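PDB 3LY0: dipeptidase AC. Metallo peptidase. MEROPS family M19 from Rhodobacter sphaeroides, which probably hydrolyses dipeptides as a zinc-dependent metallodipeptidase, and here holds a phosphinate mimic of L-Ala-D-Ala at its two-zinc centre. Local coordinates for residues V9-N14 with G48-G53; G38-P43 with S305-A310; L42-E47 with D318-P323; G52-I57 with S133-M138; D299-G304 with R340-E345. One frame throughout, in Å; residues are numbered along the deposited sequence.

Interaction 1. Residues V9-N14 with G48-G53. With ZN (zinc ion), chain D.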
# COMPACT_ATOMS: atom_id res chain seq x y z
N VAL A 9 -11.62 -2.73 9.68
CA VAL A 9 -10.48 -2.00 9.14
C VAL A 9 -10.50 -2.03 7.63
O VAL A 9 -10.59 -3.10 7.02
CB VAL A 9 -9.15 -2.61 9.63
CG1 VAL A 9 -7.95 -2.01 8.89
CG2 VAL A 9 -9.01 -2.39 11.13
N PHE A 10 -10.46 -0.85 7.02
CA PHE A 10 -10.21 -0.76 5.59
C PHE A 10 -8.74 -0.41 5.43
O PHE A 10 -8.24 0.55 6.04
CB PHE A 10 -11.09 0.29 4.91
CG PHE A 10 -10.93 0.29 3.42
CD1 PHE A 10 -11.67 -0.57 2.64
CD2 PHE A 10 -9.99 1.10 2.81
CE1 PHE A 10 -11.52 -0.61 1.27
CE2 PHE A 10 -9.83 1.08 1.43
CZ PHE A 10 -10.58 0.23 0.66
N ASP A 11 -8.06 -1.18 4.59
CA ASP A 11 -6.60 -1.13 4.55
C ASP A 11 -6.02 -0.56 3.26
O ASP A 11 -6.54 -0.79 2.16
CB ASP A 11 -6.02 -2.52 4.76
CG ASP A 11 -4.53 -2.49 4.84
OD1 ASP A 11 -4.01 -1.94 5.84
OD2 ASP A 11 -3.88 -3.01 3.90
N GLY A 12 -4.88 0.11 3.40
CA GLY A 12 -4.27 0.84 2.29
C GLY A 12 -3.45 0.04 1.29
O GLY A 12 -3.21 0.53 0.19
N HIS A 13 -3.01 -1.17 1.64
CA HIS A 13 -2.12 -1.90 0.74
C HIS A 13 -1.87 -3.34 1.17
O HIS A 13 -1.34 -3.58 2.25
CB HIS A 13 -0.75 -1.21 0.66
CG HIS A 13 0.13 -1.78 -0.40
ND1 HIS A 13 0.11 -1.32 -1.70
CD2 HIS A 13 1.05 -2.79 -0.37
CE1 HIS A 13 0.99 -2.00 -2.42
NE2 HIS A 13 1.57 -2.90 -1.64
N ASN A 14 -2.21 -4.29 0.30
CA ASN A 14 -1.76 -5.67 0.53
C ASN A 14 -1.31 -6.33 -0.75
O ASN A 14 -1.71 -5.91 -1.84
CB ASN A 14 -2.85 -6.51 1.23
CG ASN A 14 -3.91 -7.02 0.27
OD1 ASN A 14 -3.65 -7.89 -0.56
ND2 ASN A 14 -5.12 -6.48 0.40
N GLY A 48 -10.42 -11.35 11.62
CA GLY A 48 -9.66 -10.20 12.06
C GLY A 48 -10.35 -8.86 11.90
O GLY A 48 -9.81 -7.84 12.34
N GLY A 49 -11.53 -8.86 11.29
CA GLY A 49 -12.27 -7.63 11.09
C GLY A 49 -11.75 -6.79 9.94
O GLY A 49 -11.82 -5.55 9.97
N PHE A 50 -11.21 -7.46 8.92
CA PHE A 50 -10.71 -6.79 7.72
C PHE A 50 -11.91 -6.50 6.84
O PHE A 50 -12.50 -7.42 6.28
CB PHE A 50 -9.70 -7.71 7.03
CG PHE A 50 -9.06 -7.15 5.78
CD1 PHE A 50 -7.86 -6.46 5.83
CD2 PHE A 50 -9.65 -7.37 4.53
CE1 PHE A 50 -7.26 -5.96 4.66
CE2 PHE A 50 -9.05 -6.88 3.36
CZ PHE A 50 -7.85 -6.18 3.43
N ALA A 51 -12.29 -5.22 6.74
CA ALA A 51 -13.45 -4.80 5.94
C ALA A 51 -13.18 -4.78 4.43
O ALA A 51 -14.09 -4.89 3.62
CB ALA A 51 -13.93 -3.43 6.37
N GLY A 52 -11.91 -4.63 4.08
CA GLY A 52 -11.52 -4.50 2.69
C GLY A 52 -10.22 -3.73 2.59
O GLY A 52 -9.64 -3.31 3.59
N GLY A 53 -9.78 -3.52 1.35
CA GLY A 53 -8.56 -2.76 1.14
C GLY A 53 -8.15 -2.65 -0.31
O GLY A 53 -8.83 -3.13 -1.22
ZN ZN D . 3.12 -4.33 -2.36

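Interaction 2. Residues G38-P43 with S305-A310. With LY0 ((2R)-3-[(R)-[(1R)-1-aminoethyl](hydroxy)phosphoryl]-2-methylpropanoic acid), chain C.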
# COMPACT_ATOMS: atom_id res chain seq x y z
N GLY A 38 1.33 -17.10 5.22
CA GLY A 38 1.08 -15.71 4.90
C GLY A 38 0.15 -15.01 5.86
O GLY A 38 -0.09 -15.48 6.98
N HIS A 39 -0.37 -13.87 5.42
CA HIS A 39 -1.09 -12.96 6.30
C HIS A 39 -2.58 -12.93 6.07
O HIS A 39 -3.35 -12.68 7.00
CB HIS A 39 -0.56 -11.54 6.14
CG HIS A 39 0.84 -11.34 6.63
ND1 HIS A 39 1.67 -10.36 6.14
CD2 HIS A 39 1.54 -12.00 7.59
CE1 HIS A 39 2.83 -10.42 6.76
NE2 HIS A 39 2.78 -11.40 7.65
N LEU A 40 -2.99 -13.15 4.82
CA LEU A 40 -4.38 -12.97 4.41
C LEU A 40 -4.99 -14.21 3.76
O LEU A 40 -4.28 -15.02 3.14
CB LEU A 40 -4.49 -11.81 3.40
CG LEU A 40 -4.30 -10.40 3.95
CD1 LEU A 40 -4.00 -9.43 2.80
CD2 LEU A 40 -5.52 -9.96 4.73
N ASP A 41 -6.30 -14.33 3.92
CA ASP A 41 -7.17 -15.20 3.13
C ASP A 41 -8.58 -14.85 3.59
O ASP A 41 -8.74 -14.10 4.56
CB ASP A 41 -6.85 -16.69 3.31
CG ASP A 41 -6.72 -17.10 4.76
OD1 ASP A 41 -7.73 -17.00 5.50
OD2 ASP A 41 -5.60 -17.52 5.17
N LEU A 42 -9.60 -15.34 2.90
CA LEU A 42 -10.95 -14.88 3.22
C LEU A 42 -11.38 -15.20 4.67
O LEU A 42 -11.87 -14.32 5.38
CB LEU A 42 -11.96 -15.37 2.18
CG LEU A 42 -13.39 -14.86 2.38
CD1 LEU A 42 -13.43 -13.34 2.53
CD2 LEU A 42 -14.28 -15.31 1.24
N PRO A 43 -11.19 -16.46 5.12
CA PRO A 43 -11.60 -16.76 6.50
C PRO A 43 -10.88 -15.89 7.53
O PRO A 43 -11.54 -15.39 8.45
CB PRO A 43 -11.22 -18.24 6.66
CG PRO A 43 -11.29 -18.79 5.27
CD PRO A 43 -10.75 -17.67 4.40
N SER A 305 -1.25 -1.74 5.70
CA SER A 305 -0.60 -2.90 6.32
C SER A 305 0.66 -3.41 5.63
O SER A 305 1.66 -3.71 6.29
CB SER A 305 -1.61 -4.06 6.42
OG SER A 305 -1.98 -4.53 5.14
N ASP A 306 0.59 -3.54 4.30
CA ASP A 306 1.58 -4.30 3.55
C ASP A 306 1.46 -5.78 3.90
O ASP A 306 2.43 -6.53 3.79
CB ASP A 306 3.00 -3.79 3.82
CG ASP A 306 3.84 -3.68 2.55
OD1 ASP A 306 3.39 -4.12 1.46
OD2 ASP A 306 4.95 -3.13 2.65
N PHE A 307 0.27 -6.22 4.31
CA PHE A 307 0.02 -7.65 4.49
C PHE A 307 0.46 -8.43 3.24
O PHE A 307 0.15 -8.04 2.10
CB PHE A 307 -1.46 -7.96 4.76
CG PHE A 307 -1.92 -7.69 6.17
CD1 PHE A 307 -1.15 -8.07 7.27
CD2 PHE A 307 -3.16 -7.10 6.40
CE1 PHE A 307 -1.61 -7.84 8.57
CE2 PHE A 307 -3.62 -6.86 7.69
CZ PHE A 307 -2.84 -7.23 8.77
N ASP A 308 1.17 -9.53 3.48
CA ASP A 308 1.70 -10.42 2.44
C ASP A 308 2.79 -9.81 1.56
O ASP A 308 3.25 -10.43 0.60
CB ASP A 308 0.58 -11.06 1.63
CG ASP A 308 -0.08 -12.22 2.37
OD1 ASP A 308 0.65 -12.98 3.03
OD2 ASP A 308 -1.32 -12.36 2.29
N GLY A 309 3.24 -8.60 1.92
CA GLY A 309 4.34 -7.96 1.21
C GLY A 309 5.60 -7.77 2.04
O GLY A 309 6.66 -7.49 1.48
N ALA A 310 5.51 -7.91 3.36
CA ALA A 310 6.63 -7.63 4.25
C ALA A 310 6.51 -8.40 5.55
O ALA A 310 5.43 -8.87 5.90
CB ALA A 310 6.68 -6.14 4.54
P LY0 C . 6.05 -4.14 -1.09
C1 LY0 C . 7.27 -6.21 -2.51
N1 LY0 C . 4.97 -5.51 -3.13
C2 LY0 C . 5.93 -5.69 -2.05
C4 LY0 C . 6.92 -4.44 0.50
C5 LY0 C . 8.02 -3.46 0.82
C6 LY0 C . 7.61 -2.03 0.62
C7 LY0 C . 8.73 -3.74 2.12
O31 LY0 C . 4.63 -3.68 -0.88
O32 LY0 C . 6.79 -3.07 -1.96
O61 LY0 C . 8.57 -1.07 0.60
O62 LY0 C . 6.42 -1.71 0.44

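Interaction 3. Residues L42-E47 with D318-P323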
# COMPACT_ATOMS: atom_id res chain seq x y z
N LEU A 42 -9.60 -15.34 2.90
CA LEU A 42 -10.95 -14.88 3.22
C LEU A 42 -11.38 -15.20 4.67
O LEU A 42 -11.87 -14.32 5.38
CB LEU A 42 -11.96 -15.37 2.18
CG LEU A 42 -13.39 -14.86 2.38
CD1 LEU A 42 -13.43 -13.34 2.53
CD2 LEU A 42 -14.28 -15.31 1.24
N PRO A 43 -11.19 -16.46 5.12
CA PRO A 43 -11.60 -16.76 6.50
C PRO A 43 -10.88 -15.89 7.53
O PRO A 43 -11.54 -15.39 8.45
CB PRO A 43 -11.22 -18.24 6.66
CG PRO A 43 -11.29 -18.79 5.27
CD PRO A 43 -10.75 -17.67 4.40
N ARG A 44 -9.57 -15.71 7.40
CA ARG A 44 -8.86 -14.89 8.38
C ARG A 44 -9.26 -13.42 8.31
O ARG A 44 -9.27 -12.73 9.33
CB ARG A 44 -7.35 -15.08 8.30
CG ARG A 44 -6.88 -16.41 8.87
CD ARG A 44 -5.36 -16.47 8.94
NE ARG A 44 -4.77 -16.47 7.61
CZ ARG A 44 -3.47 -16.31 7.36
NH1 ARG A 44 -2.61 -16.10 8.36
NH2 ARG A 44 -3.03 -16.33 6.11
N MET A 45 -9.57 -12.93 7.11
CA MET A 45 -10.10 -11.57 7.00
C MET A 45 -11.33 -11.40 7.87
O MET A 45 -11.47 -10.40 8.57
CB MET A 45 -10.48 -11.23 5.54
CG MET A 45 -9.30 -11.00 4.59
SD MET A 45 -9.89 -10.81 2.86
CE MET A 45 -8.30 -10.51 2.02
N LYS A 46 -12.25 -12.36 7.81
CA LYS A 46 -13.47 -12.24 8.60
C LYS A 46 -13.17 -12.30 10.10
O LYS A 46 -13.75 -11.55 10.87
CB LYS A 46 -14.50 -13.31 8.22
CG LYS A 46 -14.83 -13.35 6.73
CD LYS A 46 -15.21 -11.98 6.19
CE LYS A 46 -16.53 -11.48 6.77
NZ LYS A 46 -16.97 -10.22 6.09
N GLU A 47 -12.24 -13.16 10.50
CA GLU A 47 -11.89 -13.27 11.92
C GLU A 47 -11.22 -12.01 12.46
O GLU A 47 -11.42 -11.63 13.61
CB GLU A 47 -11.00 -14.49 12.19
CG GLU A 47 -11.65 -15.82 11.84
CD GLU A 47 -13.04 -15.99 12.43
OE1 GLU A 47 -13.25 -15.64 13.61
OE2 GLU A 47 -13.94 -16.46 11.72
N ASP A 318 -0.50 -11.51 11.50
CA ASP A 318 -1.26 -11.69 10.28
C ASP A 318 -2.55 -10.91 10.47
O ASP A 318 -2.68 -10.16 11.44
CB ASP A 318 -1.55 -13.17 10.03
CG ASP A 318 -2.14 -13.86 11.24
OD1 ASP A 318 -3.21 -13.43 11.71
OD2 ASP A 318 -1.52 -14.83 11.72
N VAL A 319 -3.50 -11.06 9.55
CA VAL A 319 -4.70 -10.22 9.60
C VAL A 319 -5.54 -10.47 10.87
O VAL A 319 -6.30 -9.58 11.28
CB VAL A 319 -5.56 -10.36 8.33
CG1 VAL A 319 -6.22 -11.73 8.27
CG2 VAL A 319 -6.62 -9.26 8.27
N THR A 320 -5.39 -11.64 11.49
CA THR A 320 -6.15 -11.90 12.72
C THR A 320 -5.59 -11.12 13.91
O THR A 320 -6.15 -11.15 15.01
CB THR A 320 -6.23 -13.41 13.09
OG1 THR A 320 -4.96 -13.87 13.57
CG2 THR A 320 -6.69 -14.23 11.89
N GLY A 321 -4.48 -10.42 13.69
CA GLY A 321 -3.89 -9.59 14.73
C GLY A 321 -4.43 -8.17 14.79
O GLY A 321 -4.03 -7.39 15.65
N LEU A 322 -5.31 -7.81 13.87
CA LEU A 322 -5.87 -6.45 13.88
C LEU A 322 -6.55 -6.11 15.21
O LEU A 322 -6.41 -4.99 15.71
CB LEU A 322 -6.80 -6.21 12.69
CG LEU A 322 -6.09 -6.14 11.33
CD1 LEU A 322 -7.11 -6.06 10.20
CD2 LEU A 322 -5.10 -4.98 11.26
N PRO A 323 -7.29 -7.07 15.80
CA PRO A 323 -7.89 -6.74 17.10
C PRO A 323 -6.86 -6.43 18.20
O PRO A 323 -7.08 -5.51 18.99
CB PRO A 323 -8.72 -7.98 17.44
CG PRO A 323 -9.10 -8.55 16.09
CD PRO A 323 -7.86 -8.30 15.23
O HOH W 1 -2.99 -17.07 11.36
O HOH W 2 -8.95 -12.29 15.10

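Interaction 4. Residues G52-I57 with S133-M138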
# COMPACT_ATOMS: atom_id res chain seq x y z
N GLY A 52 -11.91 -4.63 4.08
CA GLY A 52 -11.52 -4.50 2.69
C GLY A 52 -10.22 -3.73 2.59
O GLY A 52 -9.64 -3.31 3.59
N GLY A 53 -9.78 -3.52 1.35
CA GLY A 53 -8.56 -2.76 1.14
C GLY A 53 -8.15 -2.65 -0.31
O GLY A 53 -8.83 -3.13 -1.22
N PHE A 54 -7.01 -1.98 -0.51
CA PHE A 54 -6.37 -1.93 -1.81
C PHE A 54 -5.60 -3.23 -2.02
O PHE A 54 -4.74 -3.58 -1.19
CB PHE A 54 -5.36 -0.78 -1.88
CG PHE A 54 -5.96 0.61 -1.82
CD1 PHE A 54 -6.00 1.41 -2.96
CD2 PHE A 54 -6.40 1.15 -0.61
CE1 PHE A 54 -6.51 2.71 -2.90
CE2 PHE A 54 -6.89 2.44 -0.55
CZ PHE A 54 -6.95 3.23 -1.69
N PHE A 55 -5.88 -3.90 -3.13
CA PHE A 55 -5.18 -5.12 -3.54
C PHE A 55 -4.20 -4.78 -4.66
O PHE A 55 -4.61 -4.45 -5.77
CB PHE A 55 -6.20 -6.18 -3.98
CG PHE A 55 -6.94 -6.80 -2.83
CD1 PHE A 55 -6.59 -8.05 -2.34
CD2 PHE A 55 -7.98 -6.10 -2.21
CE1 PHE A 55 -7.26 -8.60 -1.25
CE2 PHE A 55 -8.64 -6.64 -1.12
CZ PHE A 55 -8.28 -7.89 -0.64
N ALA A 56 -2.92 -4.84 -4.33
CA ALA A 56 -1.88 -4.41 -5.25
C ALA A 56 -1.56 -5.44 -6.31
O ALA A 56 -1.38 -6.63 -6.02
CB ALA A 56 -0.61 -4.05 -4.48
N ILE A 57 -1.48 -4.95 -7.54
CA ILE A 57 -0.87 -5.66 -8.66
C ILE A 57 0.55 -5.14 -8.74
O ILE A 57 0.78 -3.97 -9.04
CB ILE A 57 -1.62 -5.34 -9.96
CG1 ILE A 57 -3.05 -5.89 -9.90
CG2 ILE A 57 -0.85 -5.87 -11.18
CD1 ILE A 57 -3.96 -5.33 -10.96
N SER A 133 -14.46 -5.57 0.74
CA SER A 133 -14.25 -4.75 -0.44
C SER A 133 -12.81 -4.82 -0.94
O SER A 133 -11.87 -5.02 -0.17
CB SER A 133 -14.64 -3.30 -0.17
OG SER A 133 -13.92 -2.78 0.94
N GLY A 134 -12.66 -4.66 -2.25
CA GLY A 134 -11.33 -4.62 -2.85
C GLY A 134 -11.22 -3.50 -3.85
O GLY A 134 -12.10 -3.33 -4.68
N ILE A 135 -10.13 -2.74 -3.77
CA ILE A 135 -9.81 -1.76 -4.80
C ILE A 135 -8.65 -2.30 -5.62
O ILE A 135 -7.61 -2.68 -5.07
CB ILE A 135 -9.41 -0.40 -4.18
CG1 ILE A 135 -10.55 0.18 -3.35
CG2 ILE A 135 -8.96 0.58 -5.27
CD1 ILE A 135 -10.19 1.44 -2.61
N MET A 136 -8.83 -2.36 -6.94
CA MET A 136 -7.74 -2.74 -7.84
C MET A 136 -6.68 -1.63 -7.91
O MET A 136 -6.97 -0.50 -8.33
CB MET A 136 -8.28 -3.06 -9.24
CG MET A 136 -7.22 -3.58 -10.22
SD MET A 136 -7.83 -3.88 -11.94
CE MET A 136 -9.16 -5.06 -11.63
N HIS A 137 -5.46 -1.98 -7.51
CA HIS A 137 -4.36 -1.04 -7.37
C HIS A 137 -3.17 -1.56 -8.15
O HIS A 137 -2.92 -2.76 -8.16
CB HIS A 137 -3.97 -0.94 -5.89
CG HIS A 137 -2.72 -0.15 -5.64
ND1 HIS A 137 -2.71 1.23 -5.60
CD2 HIS A 137 -1.44 -0.55 -5.43
CE1 HIS A 137 -1.47 1.65 -5.37
NE2 HIS A 137 -0.69 0.59 -5.26
N MET A 138 -2.43 -0.66 -8.79
CA MET A 138 -1.21 -1.05 -9.50
C MET A 138 -0.02 -0.42 -8.79
O MET A 138 0.06 0.80 -8.66
CB MET A 138 -1.31 -0.56 -10.96
CG MET A 138 -0.14 -0.90 -11.87
SD MET A 138 -0.54 -0.64 -13.63
CE MET A 138 -1.90 -1.74 -13.77

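Interaction 5. Residues D299-G304 with R340-E345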
# COMPACT_ATOMS: atom_id res chain seq x y z
N ASP A 299 -7.65 13.26 10.62
CA ASP A 299 -8.46 12.82 9.48
C ASP A 299 -7.62 12.28 8.33
O ASP A 299 -8.16 11.86 7.31
CB ASP A 299 -9.31 13.98 8.95
CG ASP A 299 -10.35 14.43 9.95
OD1 ASP A 299 -11.24 13.62 10.30
OD2 ASP A 299 -10.29 15.60 10.39
N HIS A 300 -6.30 12.25 8.48
CA HIS A 300 -5.43 12.00 7.33
C HIS A 300 -4.45 10.85 7.52
O HIS A 300 -3.43 10.78 6.84
CB HIS A 300 -4.70 13.28 6.93
CG HIS A 300 -5.63 14.43 6.67
ND1 HIS A 300 -6.39 14.51 5.52
CD2 HIS A 300 -5.94 15.52 7.41
CE1 HIS A 300 -7.13 15.61 5.57
NE2 HIS A 300 -6.87 16.24 6.70
N VAL A 301 -4.78 9.96 8.46
CA VAL A 301 -3.97 8.79 8.76
C VAL A 301 -4.85 7.55 8.81
O VAL A 301 -5.97 7.58 9.31
CB VAL A 301 -3.26 8.94 10.12
CG1 VAL A 301 -2.36 7.73 10.35
CG2 VAL A 301 -2.48 10.23 10.18
N GLY A 302 -4.35 6.44 8.26
CA GLY A 302 -5.05 5.18 8.39
C GLY A 302 -4.06 4.03 8.37
O GLY A 302 -2.87 4.24 8.63
N MET A 303 -4.55 2.83 8.07
CA MET A 303 -3.69 1.67 7.98
C MET A 303 -3.28 1.42 6.54
O MET A 303 -4.08 1.60 5.61
CB MET A 303 -4.39 0.42 8.51
CG MET A 303 -5.01 0.56 9.90
SD MET A 303 -3.83 0.71 11.29
CE MET A 303 -3.89 2.47 11.61
N GLY A 304 -2.03 0.98 6.36
CA GLY A 304 -1.50 0.56 5.08
C GLY A 304 -0.62 -0.65 5.28
O GLY A 304 0.60 -0.59 5.04
N ARG A 340 -12.23 5.00 14.92
CA ARG A 340 -13.01 4.77 13.71
C ARG A 340 -12.38 5.46 12.49
O ARG A 340 -12.35 4.90 11.39
CB ARG A 340 -14.46 5.22 13.90
CG ARG A 340 -15.21 4.32 14.87
CD ARG A 340 -16.71 4.60 14.85
NE ARG A 340 -17.03 5.91 15.40
CZ ARG A 340 -17.24 6.14 16.69
NH1 ARG A 340 -17.14 5.16 17.58
NH2 ARG A 340 -17.53 7.36 17.11
N LYS A 341 -11.87 6.66 12.71
CA LYS A 341 -11.15 7.38 11.65
C LYS A 341 -9.94 6.59 11.16
O LYS A 341 -9.76 6.39 9.95
CB LYS A 341 -10.71 8.76 12.12
CG LYS A 341 -11.85 9.76 12.29
CD LYS A 341 -11.31 11.07 12.82
CE LYS A 341 -12.40 12.10 13.00
NZ LYS A 341 -11.82 13.43 13.33
N LEU A 342 -9.11 6.14 12.10
CA LEU A 342 -7.87 5.45 11.77
C LEU A 342 -8.15 4.08 11.15
O LEU A 342 -7.39 3.60 10.31
CB LEU A 342 -7.02 5.26 13.03
CG LEU A 342 -6.55 6.55 13.69
CD1 LEU A 342 -5.85 6.23 14.99
CD2 LEU A 342 -5.62 7.34 12.76
N CYS A 343 -9.24 3.46 11.55
CA CYS A 343 -9.55 2.11 11.08
C CYS A 343 -10.19 2.06 9.70
O CYS A 343 -9.88 1.16 8.91
CB CYS A 343 -10.42 1.35 12.10
SG CYS A 343 -9.50 0.82 13.58
N HIS A 344 -11.08 3.01 9.39
CA HIS A 344 -11.68 3.03 8.06
C HIS A 344 -12.23 4.37 7.57
O HIS A 344 -12.25 4.61 6.37
CB HIS A 344 -12.80 1.98 7.96
CG HIS A 344 -13.92 2.18 8.92
ND1 HIS A 344 -14.04 1.45 10.08
CD2 HIS A 344 -14.97 3.04 8.91
CE1 HIS A 344 -15.12 1.84 10.74
NE2 HIS A 344 -15.70 2.80 10.05
N GLU A 345 -12.71 5.22 8.47
CA GLU A 345 -13.42 6.41 8.00
C GLU A 345 -12.52 7.33 7.17
O GLU A 345 -12.97 7.92 6.18
CB GLU A 345 -14.06 7.19 9.15
CG GLU A 345 -15.17 6.44 9.88
CD GLU A 345 -15.77 7.23 11.02
OE1 GLU A 345 -15.23 8.31 11.34
OE2 GLU A 345 -16.76 6.77 11.62
O HOH W 3 -7.42 2.59 7.75

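Interaction 1. Residues V9-N14 with G48-G53
Strand 9-11 runs parallel to strand 50-53, their short axes 4.5 Å apart at closest and turned by 21°, and Val9 pairs with Phe50, Phe10 with Gly52 and Asp11 with Gly53. The one-residue slip after Val9 is a beta bulge in the parallel barrel sheet of this TIM-barrel-clan enzyme. Val9 O takes the N-H of Ala51 at 2.7 Å, and Asp11 N gives to Gly52 O at 2.8 Å. Val9 N gives its hydrogen to Gly49 O at 2.8 Å, where a Schellman motif has just closed the preceding helix. With chi1 at -174°, Phe10 swings its ring past its own carbonyl side and along Gly52 and Gly53: Gly53 CA sits over one face in a CH-pi contact, 3.8 Å from the centroid. On the other side of the sheet, Asp11 CB touches Phe50 CE1 at 3.7 Å, while the Asp11 carboxylate is engaged by Ser305 and, in an Asx turn, by His13 N. Past the corner at Gly12 the chain delivers His13 to the metal centre, which Asp15 and Glu139 also join. The imidazole meets zinc through its far nitrogen, His13 NE2 lying 2.2 Å from the ion.

Interaction 2. Residues G38-P43 with S305-A310
His39, Asp308 and Phe307 carry this meeting of two loops, in which a side chain from each loop grips the backbone of the other. The Asp308 N-H points almost straight at His39 ND1, 2.8 Å away with an angle of 175° at the hydrogen, the donor lying somewhat out of the imidazole plane. In return the Asp308 carboxylate reaches over the 38-43 backbone: OD1 receives His39 N at 2.7 Å on its syn side, though 34° out of the carboxylate plane, and OD2 accepts a weak bond from Leu40 N. Because ND1 accepts here, a neutral ring with its proton on NE2 is likely. At the ring edge, His39 CE1 comes within 3.1 Å of Ala310 O. The Phe307 ring stands oblique to the imidazole, the two ring planes 65° apart, with Phe307 CD1 3.7 Å from His39 CB. Leu40 crosses Phe307 at about a right angle and presses CD1 against Phe307 CB at 3.5 Å. An ST turn, Phe307 N to Ser305 OG, shapes the start of the second loop. That loop also lines the inhibitor pocket: Asp306 OD1 lies 2.7 Å from O31 of the inhibitor LY0, and Gly309 and Ala310 add to the wall. Arg19 gives Asp308 OD2 a salt-bridge partner and also bonds to Leu40 O. The contact thus joins the approach to helix 42-48 with the loop after strand 301-303, while Phe16 of helix 16-22 packs on Leu40 and Asp308.

Interaction 3. Residues L42-E47 with D318-P323
Arg44 leans from helix 42-47 across the 3-10 turn 319-321, its aliphatic part lying against Val319 and Thr320 and its guanidinium brought up to Asp318. Arg44 CB touches Val319 CG1 at 3.5 Å, and Arg44 CG meets Thr320 CG2 at 3.7 Å, the two chains running obliquely to each other. A bend at chi3 (-66°) then brings NH1 beside Asp318 CB. There the side chains cross at about a right angle, with guanidinium and carboxylate planes 60° apart. This suits no paired, in-plane salt bridge: Arg44 NH1 and Asp318 OD2 stay 3.8 Å apart, a long ion pair that one water spans by accepting from NH1 and donating to OD2. The stronger partners of Arg44 are Asp41 through NE and Gly38 O through NH1. Asp318 OD1 is held by two donors of its own segment, Thr320 N on its anti lone pair, which makes an Asx turn, and Thr320 OG1 on its syn lone pair; the two together hold the carboxylate's rotation. Val319 CG1 also presses on the helix backbone, 3.4 Å from Arg44 O. Farther along, a second water donates to both Glu47 O and Thr320 O. The contact sets helix 42-48 beside the entry to helix 322-332; Met45 continues inward to Phe50 and Phe55 of strand 50-57, and Val319 also packs on Phe50.

Interaction 4. Residues G52-I57 with S133-M138
Ile135 lies over the ring of Phe54 in a CH-pi contact: its CD1 stands over the ring centre, 3.9 Å from the centroid and 13° off the normal, while Ile135 CG2 touches Phe54 CD1. Phe54 CG and Ile135 CG1 both stand anti to their carbonyl carbons (chi1 -67° and -61°), which sends the two side chains the same way. Closer still is the start of the pair, where Gly52 CA comes within 2.9 Å of Ser133 O and within 3.4 Å of Ser133 OG. Strands 52-57 and 133-138 are in-register parallel neighbours of the TIM-barrel sheet, laced by five backbone bonds from Gly53 N-Ser133 O to Ile57 N-His137 O, the latter 2.7 Å. Every touching residue is buried, so the contact has no solvent side; its looser part is at Met138, whose side chain comes no nearer than 4.3 Å to strand 52-57. The face of Phe55, Ile57 and Met136 lies under helix 89-109. There Ile57 CD1 reaches Met136 CG at 3.8 Å in an oblique crossing, and Phe55 CD2 rests 3.7 Å from Gly134 CA, with Leu103 of that helix covering Phe55 and Met136. On the opposite face His137, bonded through ND1 to Ser161, presents its ring edge to Ala56, with His137 CD2 3.7 Å from Ala56 CB; Ala56 in turn packs on the zinc ligands His13 and Asp15.

Interaction 5. Residues D299-G304 with R340-E345
Lys341 reaches from helix 340-345 to Asp299, just ahead of strand 301-303, and forms the salt bridge at the outer end of this strand-helix contact. Its CB points toward the strand segment, and from CG onward the chain is fully extended, so that the methylenes run straight to the acid. CD approaches Asp299 OD1 at 3.6 Å, CE draws nearer, and the ammonium ends 3.1 Å away, with Lys341 NZ giving a hydrogen bond to Asp299 OD1. It arrives from above the carboxylate plane, 40° out of it, and Asp299 OD2 stays farther off. Glu298 adds a long, weak ion pair to the same NZ.

Deeper in, the contact turns apolar. Leu342 and Val301 lie side by side and point the same way, Leu342 CD2 resting 3.9 Å from Val301 CB. Gly302 brings the strand close to the helix backbone, its CA 3.4 Å from Leu342 O in a CA-H...O contact. A water accepts from Met303 N at 2.9 Å and lies within hydrogen-bonding distance of Leu342 O, to which it probably donates, so bridging strand and helix. Met303 bends at chi2 and again at chi3, bringing its CE to 3.9 Å from Leu342 O. The helix widens here into a pi-type turn: Arg340 O accepts both His344 N and Glu345 N, from opposite faces of its plane. Strand 301-303 is thus backed by helix 336-354, with Ile293 of helix 283-296 packing on both Val301 and Leu342, while Met303 turns to Val9 and Asp11 of strand 9-11.

From the N terminus, strand 9-11 pairs with strand 50-57 in interaction 1, closing a loop of 33 residues that holds helices 16-22 and 27-32 and nearly all of helix 42-48. Interaction 4 begins on the same second strand, sharing Gly52 and Gly53, and carries the barrel sheet on to strand 132-139. Interactions 2 and 3 start together around helix 42-48 and close much longer loops with residues 305-310 and 318-323; interaction 4 nests inside both, whereas interaction 1 crosses both. Interaction 5 follows interactions 1 and 4 in series and crosses 2 and 3. It also meets interaction 1 through Gly12 N-Met303 O and Phe10 N-Cys343 O, tying the last strand and helix to the first strand.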